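Local coordinates for putative lipoprotein (Bacteroides fragilis, PDB 3QNK), which probably serves as an outer-membrane lipoprotein of the SusD family that binds glycans at the cell surface for uptake, although its own ligand is not established, at residues 23-32 and 80-90; 67-77 and 497-505. All coordinates share one frame; numbering follows the deposited sequence.

Interaction 1 of 2, residues 23-32 and 80-90. With ACT (acetate ion), chain I.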
# COMPACT_ATOMS: atom_id res chain seq x y z
N TYR B 23 18.86 -8.02 -7.20
CA TYR B 23 17.52 -8.59 -7.03
C TYR B 23 17.36 -9.11 -5.60
O TYR B 23 16.34 -8.82 -4.95
CB TYR B 23 17.27 -9.71 -8.06
CG TYR B 23 15.83 -10.17 -8.15
CD1 TYR B 23 15.28 -10.99 -7.17
CD2 TYR B 23 15.02 -9.78 -9.22
CE1 TYR B 23 13.94 -11.38 -7.23
CE2 TYR B 23 13.68 -10.16 -9.28
CZ TYR B 23 13.15 -10.97 -8.29
OH TYR B 23 11.85 -11.38 -8.37
N VAL B 24 18.36 -9.86 -5.10
CA VAL B 24 18.34 -10.43 -3.74
C VAL B 24 18.38 -9.28 -2.71
O VAL B 24 17.66 -9.35 -1.73
CB VAL B 24 19.45 -11.48 -3.55
CG1 VAL B 24 19.40 -12.11 -2.16
CG2 VAL B 24 19.35 -12.57 -4.61
N ASN B 25 19.12 -8.18 -2.99
CA ASN B 25 19.15 -7.00 -2.12
C ASN B 25 17.76 -6.39 -2.00
O ASN B 25 17.37 -5.96 -0.91
CB ASN B 25 20.13 -5.94 -2.63
CG ASN B 25 21.60 -6.27 -2.52
OD1 ASN B 25 22.03 -7.38 -2.15
ND2 ASN B 25 22.42 -5.28 -2.86
N ASP B 26 17.01 -6.38 -3.14
CA ASP B 26 15.64 -5.88 -3.18
C ASP B 26 14.73 -6.74 -2.32
O ASP B 26 13.84 -6.21 -1.66
CB ASP B 26 15.13 -5.83 -4.62
CG ASP B 26 13.76 -5.20 -4.79
OD1 ASP B 26 13.59 -4.05 -4.34
OD2 ASP B 26 12.89 -5.83 -5.44
N LEU B 27 14.98 -8.07 -2.31
CA LEU B 27 14.20 -9.01 -1.50
C LEU B 27 14.47 -8.78 -0.02
O LEU B 27 13.54 -8.82 0.78
CB LEU B 27 14.47 -10.47 -1.89
CG LEU B 27 14.04 -10.90 -3.29
CD1 LEU B 27 14.60 -12.26 -3.63
CD2 LEU B 27 12.56 -10.97 -3.40
N TYR B 28 15.72 -8.48 0.34
CA TYR B 28 16.05 -8.15 1.73
C TYR B 28 15.39 -6.84 2.11
O TYR B 28 14.91 -6.70 3.24
CB TYR B 28 17.57 -8.05 1.94
CG TYR B 28 18.27 -9.37 2.21
CD1 TYR B 28 18.26 -9.94 3.49
CD2 TYR B 28 19.04 -9.99 1.22
CE1 TYR B 28 18.94 -11.13 3.76
CE2 TYR B 28 19.71 -11.19 1.48
CZ TYR B 28 19.67 -11.75 2.75
OH TYR B 28 20.33 -12.93 3.00
N SER B 29 15.33 -5.87 1.17
CA SER B 29 14.72 -4.56 1.38
C SER B 29 13.20 -4.68 1.64
O SER B 29 12.60 -3.77 2.21
CB SER B 29 15.02 -3.62 0.21
OG SER B 29 13.90 -3.37 -0.62
N GLU B 30 12.61 -5.83 1.27
CA GLU B 30 11.20 -6.11 1.49
C GLU B 30 10.93 -6.49 2.95
O GLU B 30 9.76 -6.61 3.32
CB GLU B 30 10.68 -7.20 0.55
CG GLU B 30 10.44 -6.73 -0.88
CD GLU B 30 9.45 -5.62 -1.12
OE1 GLU B 30 8.56 -5.39 -0.26
OE2 GLU B 30 9.54 -4.99 -2.20
N ILE B 31 11.97 -6.65 3.79
CA ILE B 31 11.76 -6.93 5.21
C ILE B 31 11.19 -5.65 5.83
O ILE B 31 11.81 -4.58 5.72
CB ILE B 31 13.05 -7.42 5.93
CG1 ILE B 31 13.55 -8.75 5.37
CG2 ILE B 31 12.81 -7.51 7.45
CD1 ILE B 31 15.01 -9.02 5.74
N SER B 32 10.00 -5.76 6.42
CA SER B 32 9.33 -4.59 7.02
C SER B 32 9.43 -4.60 8.54
O SER B 32 9.34 -5.67 9.17
CB SER B 32 7.86 -4.56 6.63
OG SER B 32 7.71 -4.50 5.23
N TYR B 80 2.40 -8.72 1.80
CA TYR B 80 3.28 -9.86 1.88
C TYR B 80 3.15 -10.81 0.69
O TYR B 80 4.13 -11.48 0.36
CB TYR B 80 3.10 -10.56 3.24
CG TYR B 80 3.93 -9.87 4.29
CD1 TYR B 80 3.61 -8.59 4.73
CD2 TYR B 80 5.13 -10.42 4.73
CE1 TYR B 80 4.42 -7.91 5.65
CE2 TYR B 80 5.96 -9.74 5.61
CZ TYR B 80 5.59 -8.50 6.09
OH TYR B 80 6.41 -7.84 6.98
N TYR B 81 2.00 -10.80 -0.03
CA TYR B 81 1.89 -11.62 -1.24
C TYR B 81 2.73 -11.03 -2.36
O TYR B 81 3.26 -11.78 -3.18
CB TYR B 81 0.44 -11.85 -1.66
CG TYR B 81 -0.17 -13.02 -0.93
CD1 TYR B 81 0.33 -14.31 -1.09
CD2 TYR B 81 -1.24 -12.84 -0.05
CE1 TYR B 81 -0.21 -15.39 -0.39
CE2 TYR B 81 -1.79 -13.91 0.65
CZ TYR B 81 -1.27 -15.19 0.48
OH TYR B 81 -1.81 -16.25 1.16
N VAL B 82 2.93 -9.70 -2.34
CA VAL B 82 3.79 -8.97 -3.31
C VAL B 82 5.23 -9.44 -3.10
O VAL B 82 5.94 -9.77 -4.06
CB VAL B 82 3.65 -7.43 -3.17
CG1 VAL B 82 4.65 -6.70 -4.06
CG2 VAL B 82 2.24 -6.96 -3.48
N LYS B 83 5.65 -9.50 -1.80
CA LYS B 83 6.98 -9.92 -1.35
C LYS B 83 7.23 -11.35 -1.77
O LYS B 83 8.30 -11.66 -2.31
CB LYS B 83 7.12 -9.78 0.18
CG LYS B 83 6.90 -8.38 0.70
CD LYS B 83 7.13 -8.34 2.20
CE LYS B 83 6.53 -7.11 2.82
NZ LYS B 83 7.28 -5.85 2.50
N VAL B 84 6.22 -12.21 -1.56
CA VAL B 84 6.28 -13.62 -1.92
C VAL B 84 6.37 -13.73 -3.45
O VAL B 84 7.19 -14.51 -3.93
CB VAL B 84 5.09 -14.43 -1.34
CG1 VAL B 84 4.96 -15.79 -2.01
CG2 VAL B 84 5.25 -14.60 0.17
N ARG B 85 5.60 -12.91 -4.20
CA ARG B 85 5.65 -12.92 -5.67
C ARG B 85 7.09 -12.70 -6.17
O ARG B 85 7.55 -13.43 -7.05
CB ARG B 85 4.68 -11.89 -6.26
CG ARG B 85 4.57 -11.97 -7.79
CD ARG B 85 3.64 -10.91 -8.36
NE ARG B 85 3.39 -11.14 -9.78
CZ ARG B 85 3.99 -10.48 -10.76
NH1 ARG B 85 4.88 -9.54 -10.49
NH2 ARG B 85 3.71 -10.77 -12.03
N LYS B 86 7.82 -11.73 -5.55
CA LYS B 86 9.20 -11.40 -5.89
C LYS B 86 10.14 -12.58 -5.61
O LYS B 86 11.06 -12.79 -6.40
CB LYS B 86 9.65 -10.15 -5.13
CG LYS B 86 8.97 -8.85 -5.57
CD LYS B 86 9.59 -7.66 -4.86
CE LYS B 86 9.06 -6.34 -5.37
NZ LYS B 86 9.94 -5.22 -4.97
N CYS B 87 9.88 -13.37 -4.55
CA CYS B 87 10.68 -14.58 -4.23
C CYS B 87 10.47 -15.65 -5.28
O CYS B 87 11.45 -16.20 -5.79
CB CYS B 87 10.34 -15.13 -2.85
SG CYS B 87 10.72 -14.01 -1.48
N ASN B 88 9.18 -15.95 -5.59
CA ASN B 88 8.75 -16.97 -6.56
C ASN B 88 9.31 -16.69 -7.94
O ASN B 88 9.64 -17.64 -8.65
CB ASN B 88 7.24 -17.07 -6.60
CG ASN B 88 6.62 -17.59 -5.33
OD1 ASN B 88 7.24 -18.31 -4.55
ND2 ASN B 88 5.35 -17.24 -5.12
N ARG B 89 9.46 -15.41 -8.29
CA ARG B 89 10.06 -15.03 -9.57
C ARG B 89 11.51 -15.42 -9.59
O ARG B 89 11.97 -15.98 -10.58
CB ARG B 89 9.92 -13.54 -9.82
CG ARG B 89 10.70 -13.07 -11.04
CD ARG B 89 9.97 -13.29 -12.35
NE ARG B 89 9.66 -12.00 -12.95
CZ ARG B 89 8.44 -11.59 -13.28
NH1 ARG B 89 7.39 -12.37 -13.06
NH2 ARG B 89 8.26 -10.40 -13.82
N PHE B 90 12.24 -15.13 -8.49
CA PHE B 90 13.64 -15.50 -8.37
C PHE B 90 13.78 -16.99 -8.66
O PHE B 90 14.51 -17.38 -9.59
CB PHE B 90 14.19 -15.16 -6.97
CG PHE B 90 15.64 -15.54 -6.77
CD1 PHE B 90 16.00 -16.82 -6.34
CD2 PHE B 90 16.66 -14.62 -7.01
CE1 PHE B 90 17.34 -17.17 -6.20
CE2 PHE B 90 18.00 -14.98 -6.84
CZ PHE B 90 18.32 -16.24 -6.41
C ACT I . 9.35 -9.37 9.25
O ACT I . 9.84 -8.54 10.07
OXT ACT I . 9.01 -9.03 7.99
CH3 ACT I . 9.28 -10.76 9.90
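Two nearly antiparallel helices of the alpha-helical SusD fold, 17-29 and 76-93, meet here through a salt-bridge network, Asp26 and Glu30 facing Lys83 and Lys86; the short axes within the segments run 158° apart and approach to 10.2 Å. Glu30 divides its carboxylate between the two lysines. Its OE2 takes Lys86 NZ at 2.8 Å on the anti side, somewhat out of the carboxylate plane, while OE1 receives Lys83 NZ nearly end-on along the C-O bond. The extended Lys86 chain crosses both acids at about a right angle, and its NZ also reaches Asp26 OD2 (3.0 Å) on the syn side, again tilted from the plane. Lys83 instead bends at its last torsion (chi4 -72°), which carries NZ to the in-plane lone pair of Glu30 O at 2.7 Å. Its ammonium thus has three acceptors, Glu30 O, Glu30 OE1 and Ser32 OG, and its CE lies over the centre of one face of the Tyr80 ring. The Tyr80 hydroxyl donates to an acetate oxygen, OXT. At the other end Tyr23 OH donates to Lys86 O at 2.5 Å, the carbonyl oxygen lying at the ring edge, and beside it Val24 CG2 touches Phe90 CE2. In the middle Leu27 CD2 packs on Lys86 CB (3.5 Å). Helix 101-126 backs Tyr80 and Phe90. The arrangement is that of an antiparallel helix pair in an alpha-alpha superhelix, consistent with the TPR-like framework of SusD proteins.

Interaction 2 of 2, residues 67-77 and 497-505. With PO4 (phosphate ion), chain H.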
# COMPACT_ATOMS: atom_id res chain seq x y z
N SER B 67 -13.39 -6.27 12.47
CA SER B 67 -14.33 -7.01 11.63
C SER B 67 -13.63 -7.30 10.33
O SER B 67 -12.51 -6.85 10.16
CB SER B 67 -15.61 -6.20 11.42
OG SER B 67 -15.48 -4.99 10.67
N ALA B 68 -14.25 -8.05 9.41
CA ALA B 68 -13.63 -8.30 8.12
C ALA B 68 -13.45 -6.97 7.32
O ALA B 68 -12.45 -6.79 6.61
CB ALA B 68 -14.46 -9.28 7.33
N SER B 69 -14.42 -6.04 7.47
CA SER B 69 -14.45 -4.72 6.84
C SER B 69 -13.42 -3.78 7.50
O SER B 69 -12.79 -3.01 6.78
CB SER B 69 -15.86 -4.14 6.88
OG SER B 69 -16.71 -4.94 7.68
N ASP B 70 -13.19 -3.87 8.84
CA ASP B 70 -12.11 -3.13 9.50
C ASP B 70 -11.20 -4.17 10.19
O ASP B 70 -11.34 -4.41 11.39
CB ASP B 70 -12.60 -2.03 10.47
CG ASP B 70 -11.54 -0.99 10.87
OD1 ASP B 70 -10.38 -1.10 10.40
OD2 ASP B 70 -11.88 -0.06 11.62
N PRO B 71 -10.32 -4.87 9.42
CA PRO B 71 -9.55 -5.97 10.01
C PRO B 71 -8.38 -5.57 10.88
O PRO B 71 -7.99 -6.35 11.75
CB PRO B 71 -9.09 -6.77 8.80
CG PRO B 71 -9.14 -5.88 7.68
CD PRO B 71 -10.08 -4.77 7.97
N GLN B 72 -7.79 -4.40 10.63
CA GLN B 72 -6.61 -3.86 11.31
C GLN B 72 -5.48 -4.90 11.31
O GLN B 72 -4.84 -5.15 12.33
CB GLN B 72 -6.95 -3.32 12.70
CG GLN B 72 -7.96 -2.18 12.61
CD GLN B 72 -8.21 -1.34 13.82
OE1 GLN B 72 -7.62 -1.50 14.90
NE2 GLN B 72 -9.09 -0.39 13.62
N ASP B 73 -5.26 -5.51 10.12
CA ASP B 73 -4.29 -6.58 9.84
C ASP B 73 -2.93 -6.01 9.46
O ASP B 73 -1.99 -6.76 9.21
CB ASP B 73 -4.81 -7.48 8.71
CG ASP B 73 -5.00 -6.84 7.35
OD1 ASP B 73 -5.27 -5.61 7.30
OD2 ASP B 73 -4.86 -7.56 6.32
N ASP B 74 -2.84 -4.66 9.43
CA ASP B 74 -1.65 -3.88 9.11
C ASP B 74 -1.24 -4.13 7.66
O ASP B 74 -0.05 -4.06 7.33
CB ASP B 74 -0.50 -4.22 10.09
CG ASP B 74 -0.89 -4.21 11.56
OD1 ASP B 74 -1.72 -3.33 11.96
OD2 ASP B 74 -0.37 -5.06 12.32
N ASP B 75 -2.23 -4.45 6.79
CA ASP B 75 -2.12 -4.72 5.35
C ASP B 75 -1.15 -5.84 5.06
O ASP B 75 -0.57 -5.88 3.96
CB ASP B 75 -1.69 -3.44 4.60
CG ASP B 75 -2.67 -2.28 4.75
OD1 ASP B 75 -3.82 -2.41 4.29
OD2 ASP B 75 -2.26 -1.22 5.28
N VAL B 76 -0.98 -6.78 6.03
CA VAL B 76 -0.02 -7.87 5.88
C VAL B 76 -0.42 -8.81 4.71
O VAL B 76 0.44 -9.13 3.90
CB VAL B 76 0.28 -8.61 7.20
CG1 VAL B 76 1.05 -9.92 6.97
CG2 VAL B 76 1.10 -7.70 8.11
N TRP B 77 -1.71 -9.18 4.58
CA TRP B 77 -2.17 -10.03 3.49
C TRP B 77 -1.83 -9.40 2.11
O TRP B 77 -1.18 -10.05 1.29
CB TRP B 77 -3.68 -10.30 3.63
CG TRP B 77 -4.21 -11.33 2.67
CD1 TRP B 77 -4.49 -11.15 1.35
CD2 TRP B 77 -4.59 -12.68 2.98
NE1 TRP B 77 -5.03 -12.29 0.82
CE2 TRP B 77 -5.09 -13.26 1.79
CE3 TRP B 77 -4.52 -13.47 4.14
CZ2 TRP B 77 -5.51 -14.59 1.72
CZ3 TRP B 77 -4.94 -14.79 4.07
CH2 TRP B 77 -5.43 -15.34 2.87
N LEU B 497 -6.98 -15.33 15.94
CA LEU B 497 -6.63 -15.20 14.53
C LEU B 497 -7.05 -13.83 14.01
O LEU B 497 -8.06 -13.30 14.46
CB LEU B 497 -7.28 -16.31 13.68
CG LEU B 497 -6.64 -17.71 13.75
CD1 LEU B 497 -7.35 -18.65 12.81
CD2 LEU B 497 -5.12 -17.65 13.38
N THR B 498 -6.27 -13.26 13.07
CA THR B 498 -6.54 -11.96 12.41
C THR B 498 -7.58 -12.15 11.30
O THR B 498 -7.47 -13.13 10.57
CB THR B 498 -5.22 -11.37 11.89
OG1 THR B 498 -4.39 -11.16 13.02
CG2 THR B 498 -5.40 -10.04 11.13
N PRO B 499 -8.60 -11.27 11.14
CA PRO B 499 -9.57 -11.51 10.04
C PRO B 499 -8.92 -11.32 8.67
O PRO B 499 -7.98 -10.53 8.51
CB PRO B 499 -10.67 -10.46 10.26
CG PRO B 499 -10.14 -9.48 11.17
CD PRO B 499 -8.91 -10.02 11.86
N VAL B 500 -9.37 -12.12 7.71
CA VAL B 500 -8.93 -11.96 6.33
C VAL B 500 -9.72 -10.73 5.84
O VAL B 500 -10.93 -10.64 6.12
CB VAL B 500 -9.17 -13.24 5.48
CG1 VAL B 500 -8.91 -12.99 3.99
CG2 VAL B 500 -8.34 -14.42 5.98
N PRO B 501 -9.08 -9.74 5.18
CA PRO B 501 -9.82 -8.56 4.70
C PRO B 501 -11.06 -8.93 3.87
O PRO B 501 -10.99 -9.82 3.03
CB PRO B 501 -8.78 -7.83 3.87
CG PRO B 501 -7.52 -8.20 4.51
CD PRO B 501 -7.66 -9.64 4.83
N HIS B 502 -12.20 -8.31 4.17
CA HIS B 502 -13.51 -8.55 3.56
C HIS B 502 -13.50 -8.58 2.05
O HIS B 502 -14.11 -9.47 1.46
CB HIS B 502 -14.49 -7.48 4.02
CG HIS B 502 -15.87 -7.63 3.46
ND1 HIS B 502 -16.75 -8.60 3.93
CD2 HIS B 502 -16.49 -6.94 2.47
CE1 HIS B 502 -17.87 -8.42 3.27
NE2 HIS B 502 -17.76 -7.45 2.36
N ASP B 503 -12.84 -7.59 1.42
CA ASP B 503 -12.82 -7.46 -0.03
C ASP B 503 -12.14 -8.64 -0.68
O ASP B 503 -12.51 -9.02 -1.79
CB ASP B 503 -12.16 -6.13 -0.45
CG ASP B 503 -13.03 -4.90 -0.29
OD1 ASP B 503 -14.23 -5.06 0.06
OD2 ASP B 503 -12.53 -3.78 -0.57
N GLU B 504 -11.19 -9.26 0.04
CA GLU B 504 -10.45 -10.43 -0.42
C GLU B 504 -11.37 -11.66 -0.45
O GLU B 504 -11.37 -12.42 -1.43
CB GLU B 504 -9.24 -10.65 0.49
CG GLU B 504 -8.07 -11.28 -0.21
CD GLU B 504 -7.28 -10.41 -1.18
OE1 GLU B 504 -7.44 -9.17 -1.14
OE2 GLU B 504 -6.48 -10.99 -1.95
N ILE B 505 -12.18 -11.83 0.62
CA ILE B 505 -13.14 -12.92 0.79
C ILE B 505 -14.27 -12.86 -0.25
O ILE B 505 -14.67 -13.91 -0.73
CB ILE B 505 -13.76 -12.87 2.22
CG1 ILE B 505 -12.74 -13.13 3.31
CG2 ILE B 505 -15.00 -13.78 2.36
CD1 ILE B 505 -12.20 -14.53 3.39
P PO4 H . -18.49 -7.71 7.92
O1 PO4 H . -17.96 -8.15 9.35
O2 PO4 H . -19.84 -8.48 7.53
O3 PO4 H . -18.77 -6.18 7.87
O4 PO4 H . -17.52 -7.95 6.75
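Ala68 O accepts the backbone N-H of His502 at 2.9 Å, the donor standing well above the carbonyl plane, and this bond joins the 67-77 loop to the first turn of helix 502-507. Beside it the CB atoms of Ala68 and His502 touch. Prolines fill the middle: Pro71 CB rests on Pro499 CG at 3.8 Å, and Pro501 CG lies 3.3 Å from Asp73 OD2, a carboxylate oxygen whose hydrogen bond is with Tyr126 OH. Thr498 CG2 packs against Asp73 CB. Farther along, Val500 CG1 sits over one face of the Trp77 six-membered ring, 4.2 Å from its centroid and 2° off the normal, a CH-pi contact. The Trp77 side chain is swung out with CG opposite its own nitrogen (chi1 -172°), which brings the indole against Val500 and, on the same side of its plane, the Glu504 chain; Glu504 CG comes to 3.4 Å from Trp77 NE1, while its carboxylate is paired with Arg507. In the next shell, Ser67 OG accepts Asp70 N in an ST motif and donates to Ser69 OG, within the turn that carries Ala68. Ser69 OG and His502 ND1 also lie beside a phosphate, probably from the crystallisation liquor. Tyr126, on helix 101-126, also meets Thr498 and bonds Trp77 N. A proline-rich segment laid across the loop before a helix thus joins the C-terminal region to the N-terminal helical part of the SusD fold.

Helix 76-93 is common to both contacts: its first turn, with Trp77, belongs to interaction 2, and from Tyr80 onward it pairs with helix 17-29 in interaction 1. The two centres lie about 22 Å apart, with no touch between the contacts beyond this adjoining in sequence. Interaction 1 joins neighbouring parts of the N-terminal region, whereas interaction 2 brings in a segment 420 residues later, so that the start of the helix meets distant sequence and the part from Tyr80 on meets nearby sequence. Helix 101-126 packs on both, through Tyr80 and Phe90 in one and Val76 and Thr498 in the other. The acetate and phosphate probably come from the crystallisation liquor and do not by themselves show where a glycan would bind.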